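Local coordinates for AAA ATPase, central region (Enterococcus faecium, PDB 2R9G), which probably works as an ATP-hydrolysing AAA+ protein of the MgsA family, represented here by its C-terminal fragment, which forms a four-chain assembly, at residues A32-H35 with Y36-R39; G44-A47 with S48-R51. All blocks are in the same frame, centred on the assembly; numbering follows the deposited sequence. Where two conformers were deposited one is given.

Interaction 1 of 2, residues A32-H35 with Y36-R39; sequences AALH and YLAR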
ATOM      1  N   ALA C  32     -25.736   4.868  -6.708  1.00 26.81           N
ATOM      2  CA  ALA C  32     -26.165   3.647  -7.375  1.00 27.06           C
ATOM      3  C   ALA C  32     -25.243   2.495  -7.026  1.00 25.37           C
ATOM      4  O   ALA C  32     -25.705   1.385  -6.793  1.00 36.13           O
ATOM      5  CB  ALA C  32     -26.226   3.848  -8.867  1.00 21.81           C
ATOM      6  N   ALA C  33     -23.941   2.764  -6.963  1.00 27.04           N
ATOM      7  CA  ALA C  33     -22.962   1.732  -6.601  1.00 26.18           C
ATOM      8  C   ALA C  33     -23.140   1.259  -5.170  1.00 21.23           C
ATOM      9  O   ALA C  33     -22.981   0.069  -4.879  1.00 31.93           O
ATOM     10  CB  ALA C  33     -21.557   2.228  -6.823  1.00 16.39           C
ATOM     11  N   LEU C  34     -23.486   2.184  -4.283  1.00 21.11           N
ATOM     12  CA  LEU C  34     -23.739   1.854  -2.887  1.00 22.69           C
ATOM     13  C   LEU C  34     -25.051   1.103  -2.724  1.00 27.32           C
ATOM     14  O   LEU C  34     -25.160   0.226  -1.869  1.00 27.20           O
ATOM     15  CB  LEU C  34     -23.694   3.102  -2.008  1.00 24.39           C
ATOM     16  CG  LEU C  34     -22.284   3.664  -1.755  1.00 28.00           C
ATOM     17  CD1 LEU C  34     -22.378   4.873  -0.865  1.00 21.12           C
ATOM     18  CD2 LEU C  34     -21.336   2.635  -1.138  1.00 20.51           C
ATOM     19  N   HIS C  35     -26.029   1.432  -3.568  1.00 27.95           N
ATOM     20  CA  HIS C  35     -27.279   0.691  -3.619  1.00 25.15           C
ATOM     21  C   HIS C  35     -27.046  -0.764  -4.012  1.00 27.40           C
ATOM     22  O   HIS C  35     -27.558  -1.672  -3.351  1.00 31.44           O
ATOM     23  CB  HIS C  35     -28.264   1.339  -4.592  1.00 28.09           C
ATOM     24  CG  HIS C  35     -29.359   0.418  -5.026  1.00 27.42           C
ATOM     25  ND1 HIS C  35     -30.376   0.030  -4.183  1.00 28.61           N
ATOM     26  CD2 HIS C  35     -29.575  -0.223  -6.197  1.00 32.41           C
ATOM     27  CE1 HIS C  35     -31.182  -0.798  -4.821  1.00 32.28           C
ATOM     28  NE2 HIS C  35     -30.718  -0.970  -6.044  1.00 35.52           N
ATOM     29  N   TYR C  36     -26.270  -0.981  -5.076  1.00 29.34           N
ATOM     30  CA  TYR C  36     -25.972  -2.340  -5.535  1.00 24.08           C
ATOM     31  C   TYR C  36     -25.036  -3.095  -4.609  1.00 26.64           C
ATOM     32  O   TYR C  36     -25.177  -4.311  -4.469  1.00 23.69           O
ATOM     33  CB  TYR C  36     -25.473  -2.368  -6.984  1.00 20.56           C
ATOM     34  CG  TYR C  36     -26.546  -1.927  -7.951  1.00 23.88           C
ATOM     35  CD1 TYR C  36     -27.731  -2.658  -8.095  1.00 21.12           C
ATOM     36  CD2 TYR C  36     -26.399  -0.760  -8.689  1.00 22.14           C
ATOM     37  CE1 TYR C  36     -28.736  -2.235  -8.971  1.00 24.83           C
ATOM     38  CE2 TYR C  36     -27.387  -0.326  -9.552  1.00 23.52           C
ATOM     39  CZ  TYR C  36     -28.546  -1.065  -9.696  1.00 24.75           C
ATOM     40  OH  TYR C  36     -29.502  -0.623 -10.571  1.00 29.89           O
ATOM     41  N   LEU C  37     -24.106  -2.385  -3.963  1.00 22.77           N
ATOM     42  CA  LEU C  37     -23.273  -3.007  -2.927  1.00 23.94           C
ATOM     43  C   LEU C  37     -24.155  -3.521  -1.790  1.00 24.89           C
ATOM     44  O   LEU C  37     -23.995  -4.663  -1.346  1.00 24.68           O
ATOM     45  CB  LEU C  37     -22.177  -2.065  -2.407  1.00 19.71           C
ATOM     46  CG  LEU C  37     -21.347  -2.511  -1.186  1.00 23.60           C
ATOM     47  CD1 LEU C  37     -20.687  -3.883  -1.383  1.00 21.61           C
ATOM     48  CD2 LEU C  37     -20.309  -1.471  -0.821  1.00 24.40           C
ATOM     49  N   ALA C  38     -25.102  -2.680  -1.368  1.00 24.72           N
ATOM     50  CA  ALA C  38     -26.050  -3.005  -0.311  1.00 24.34           C
ATOM     51  C   ALA C  38     -26.857  -4.271  -0.598  1.00 21.09           C
ATOM     52  O   ALA C  38     -27.043  -5.096   0.287  1.00 25.91           O
ATOM     53  CB  ALA C  38     -26.964  -1.834  -0.060  1.00 20.85           C
ATOM     54  N   ARG C  39     -27.317  -4.410  -1.839  1.00 24.83           N
ATOM     55  CA  ARG C  39     -28.049  -5.586  -2.290  1.00 25.86           C
ATOM     56  C   ARG C  39     -27.184  -6.836  -2.254  1.00 24.51           C
ATOM     57  O   ARG C  39     -27.664  -7.914  -1.910  1.00 31.36           O
ATOM     58  CB  ARG C  39     -28.565  -5.378  -3.712  1.00 28.72           C
ATOM     59  CG  ARG C  39     -29.738  -4.444  -3.788  1.00 34.88           C
ATOM     60  CD  ARG C  39     -30.109  -4.137  -5.201  1.00 38.98           C
ATOM     61  NE  ARG C  39     -30.933  -5.171  -5.815  1.00 36.78           N
ATOM     62  CZ  ARG C  39     -31.727  -4.960  -6.861  1.00 41.79           C
ATOM     63  NH1 ARG C  39     -31.826  -3.744  -7.399  1.00 39.34           N
ATOM     64  NH2 ARG C  39     -32.433  -5.965  -7.359  1.00 31.51           N
TER
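The imidazole of H35 meets the ring of its chain neighbour Y36 edge-to-face. CD2 of H35 points at one face of the phenol and stands over the ring centre, its nearest ring atom being Y36 CE1 at 3.5 Å. The two planes are inclined at 66° and the centroids lie 4.6 Å apart, a T-shaped pair in which the histidine supplies the edge and the tyrosine the face. The two rings reach this position by different routes: H35 carries CG beside its own carbonyl carbon (chi1 161°), whereas Y36 carries CG beside its backbone N, which turns that face toward the imidazole.

One turn further on, R39 takes up the neighbouring atom of the same ring edge, NE2. Its NH1 donates to H35 NE2 over 3.3 Å with an N-H...N angle of 163°. The acceptor lies near the guanidinium plane, while NH1 is tilted out of the imidazole plane, and the two flat groups are steeply inclined to each other. R39 CD also rests against the imidazole, 3.3 Å from NE2. The arginine's stronger polar partners lie elsewhere: NH2 forms salt bridges with D8 and D12, which would help hold the guanidinium in place beside the histidine.

Y36 OH is hydrogen-bonded to the backbone O of Y162 of the second subunit, and H35 packs on P164 of that subunit. The buried aromatic pair thus lies at a subunit interface. Elsewhere on the helix, L34 CD2 touches L37 CD2 at 4.2 Å; both leucines pack on V95 of helix 88-100, and L34 also reaches A110 of the second subunit. Successive i to i+4 backbone bonds, such as A38 N to L34 O at 2.9 Å, carry these side chains on an alpha-helix, with the H35-R39 pair an i to i+4 side-chain hydrogen bond within an all-helical bundle.

Interaction 2 of 2, residues G44-A47 with S48-R51; sequences GDLA and SICR. With ACT (acetate ion), chain R.
D45 and S48 meet at the N-terminus of helix 46-61, where D45 is the N-cap residue and also the centre of an inverse gamma turn. The aspartate carboxylate lies beside the serine, with OD2 3.4 Å from S48 CB. D45 is joined to the first turn chiefly through its backbone: its carbonyl O accepts I49 N at 3.2 Å, in the carbonyl plane, and takes a weak bond from S48 N. The next bond, C50 N to L46 O, is shorter at 3.0 Å and nearly straight, with an N-H...O angle of 164°.

On the side facing the other helices, I49 CG1 approaches the oxygen of the same D45 carbonyl, 3.3 Å away, and L46 CG approaches C50 SG at 4.2 Å. I49 and C50 are buried, and all three side chains meet the rest of the bundle: I49 packs on L37, L40 and V41 of helix 30-43, L46 on L91 of helix 88-100, and C50 on V76 and A79 of helix 66-82.

R51 occupies the more exposed side. Its chain bends at chi3 (-60°), which folds the guanidinium back over the helix and sets one face above A47 O, the oxygen that also accepts R51 N. At the guanidinium edge sits an acetate ion, probably from the crystallisation liquor, and R51 also packs on K81 of the third subunit. The opposite charge of the acetate would balance that of the arginine. NE reaches OXT of the acetate at 3.3 Å and makes a weak bond to its O, while NH2 of R51 grips that same acetate O at 2.7 Å.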
ATOM      1  N   GLY C  44     -25.204 -11.725   0.706  1.00 30.04           N
ATOM      2  CA  GLY C  44     -24.243 -12.338   1.633  1.00 25.24           C
ATOM      3  C   GLY C  44     -23.021 -13.032   1.062  1.00 26.04           C
ATOM      4  O   GLY C  44     -22.199 -13.549   1.818  1.00 29.63           O
ATOM      5  N   ASP C  45     -22.881 -13.047  -0.262  1.00 27.01           N
ATOM      6  CA  ASP C  45     -21.696 -13.642  -0.883  1.00 31.26           C
ATOM      7  C   ASP C  45     -20.547 -12.630  -0.886  1.00 29.75           C
ATOM      8  O   ASP C  45     -20.304 -11.938  -1.879  1.00 33.72           O
ATOM      9  CB  ASP C  45     -22.009 -14.161  -2.294  1.00 30.94           C
ATOM     10  CG  ASP C  45     -20.934 -15.096  -2.842  1.00 40.41           C
ATOM     11  OD1 ASP C  45     -19.920 -15.363  -2.162  1.00 47.62           O
ATOM     12  OD2 ASP C  45     -21.113 -15.581  -3.979  1.00 46.06           O
ATOM     13  N   LEU C  46     -19.850 -12.562   0.246  1.00 32.39           N
ATOM     14  CA  LEU C  46     -18.743 -11.628   0.455  1.00 26.08           C
ATOM     15  C   LEU C  46     -17.561 -11.903  -0.479  1.00 26.63           C
ATOM     16  O   LEU C  46     -16.969 -10.966  -1.030  1.00 22.69           O
ATOM     17  CB  LEU C  46     -18.285 -11.660   1.919  1.00 25.20           C
ATOM     18  CG  LEU C  46     -17.216 -10.633   2.299  1.00 18.67           C
ATOM     19  CD1 LEU C  46     -17.773  -9.238   2.130  1.00 25.34           C
ATOM     20  CD2 LEU C  46     -16.687 -10.878   3.719  1.00 25.52           C
ATOM     21  N   ALA C  47     -17.232 -13.186  -0.660  1.00 28.51           N
ATOM     22  CA  ALA C  47     -16.144 -13.585  -1.558  1.00 24.85           C
ATOM     23  C   ALA C  47     -16.350 -13.070  -2.986  1.00 25.61           C
ATOM     24  O   ALA C  47     -15.383 -12.667  -3.633  1.00 28.08           O
ATOM     25  CB  ALA C  47     -15.945 -15.093  -1.543  1.00 27.24           C
ATOM     26  N   SER C  48     -17.601 -13.057  -3.454  1.00 23.73           N
ATOM     27  CA  SER C  48     -17.910 -12.550  -4.788  0.50 25.36           C
ATOM     28  C   SER C  48     -17.822 -11.028  -4.870  1.00 27.29           C
ATOM     29  O   SER C  48     -17.306 -10.492  -5.854  1.00 32.70           O
ATOM     30  CB  SER C  48     -19.285 -13.020  -5.257  0.50 24.74           C
ATOM     31  OG  SER C  48     -19.670 -12.315  -6.421  0.50 20.23           O
ATOM     32  N   ILE C  49     -18.327 -10.336  -3.845  1.00 28.29           N
ATOM     33  CA  ILE C  49     -18.212  -8.871  -3.776  1.00 24.29           C
ATOM     34  C   ILE C  49     -16.737  -8.455  -3.874  1.00 24.50           C
ATOM     35  O   ILE C  49     -16.382  -7.564  -4.651  1.00 22.65           O
ATOM     36  CB  ILE C  49     -18.818  -8.274  -2.469  1.00 21.71           C
ATOM     37  CG1 ILE C  49     -20.301  -8.634  -2.321  1.00 25.29           C
ATOM     38  CG2 ILE C  49     -18.655  -6.751  -2.457  1.00 22.33           C
ATOM     39  CD1 ILE C  49     -20.885  -8.404  -0.913  1.00 23.70           C
ATOM     40  N   CYS C  50     -15.895  -9.130  -3.092  1.00 24.02           N
ATOM     41  CA  CYS C  50     -14.479  -8.837  -3.009  1.00 22.74           C
ATOM     42  C   CYS C  50     -13.786  -9.033  -4.348  1.00 27.18           C
ATOM     43  O   CYS C  50     -12.979  -8.191  -4.757  1.00 20.67           O
ATOM     44  CB  CYS C  50     -13.825  -9.703  -1.936  1.00 21.36           C
ATOM     45  SG  CYS C  50     -14.227  -9.210  -0.262  1.00 28.08           S
ATOM     46  N   ARG C  51     -14.125 -10.132  -5.026  1.00 26.76           N
ATOM     47  CA  ARG C  51     -13.560 -10.459  -6.331  1.00 28.29           C
ATOM     48  C   ARG C  51     -13.942  -9.420  -7.360  1.00 24.00           C
ATOM     49  O   ARG C  51     -13.070  -8.897  -8.063  1.00 24.10           O
ATOM     50  CB  ARG C  51     -14.004 -11.843  -6.796  1.00 29.31           C
ATOM     51  CG  ARG C  51     -13.095 -12.964  -6.339  1.00 39.33           C
ATOM     52  CD  ARG C  51     -13.362 -14.252  -7.109  1.00 46.30           C
ATOM     53  NE  ARG C  51     -14.737 -14.721  -6.941  1.00 49.86           N
ATOM     54  CZ  ARG C  51     -15.163 -15.467  -5.922  1.00 52.06           C
ATOM     55  NH1 ARG C  51     -14.325 -15.844  -4.961  1.00 51.16           N
ATOM     56  NH2 ARG C  51     -16.433 -15.840  -5.864  1.00 49.38           N
TER
HETATM   57  C   ACT R   1     -18.066 -14.106  -8.571  1.00 48.67           C
HETATM   58  O   ACT R   1     -17.750 -15.223  -8.110  1.00 44.52           O
HETATM   59  OXT ACT R   1     -17.199 -13.224  -8.451  1.00 50.48           O
HETATM   60  CH3 ACT R   1     -19.390 -13.829  -9.224  1.00 50.97           C

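Overall arrangement
Interactions 1 and 2 follow each other along the chain: residues 32-39 lie within helix 30-43, and residues 44-51 make the short turn and open the next helix, 46-61. Their centres are about 13 Å apart, on the same side of the chain's centre, and they meet directly where L37 CD1 packs on I49 CG2. Helix 88-100 touches both, through V95 for interaction 1 and L91 for interaction 2, so the consecutive helices share a core. Their outer sides face different neighbours, the second subunit at interaction 1 and the third at R51 of interaction 2, so this helical corner contributes to two interfaces of the four-chain assembly.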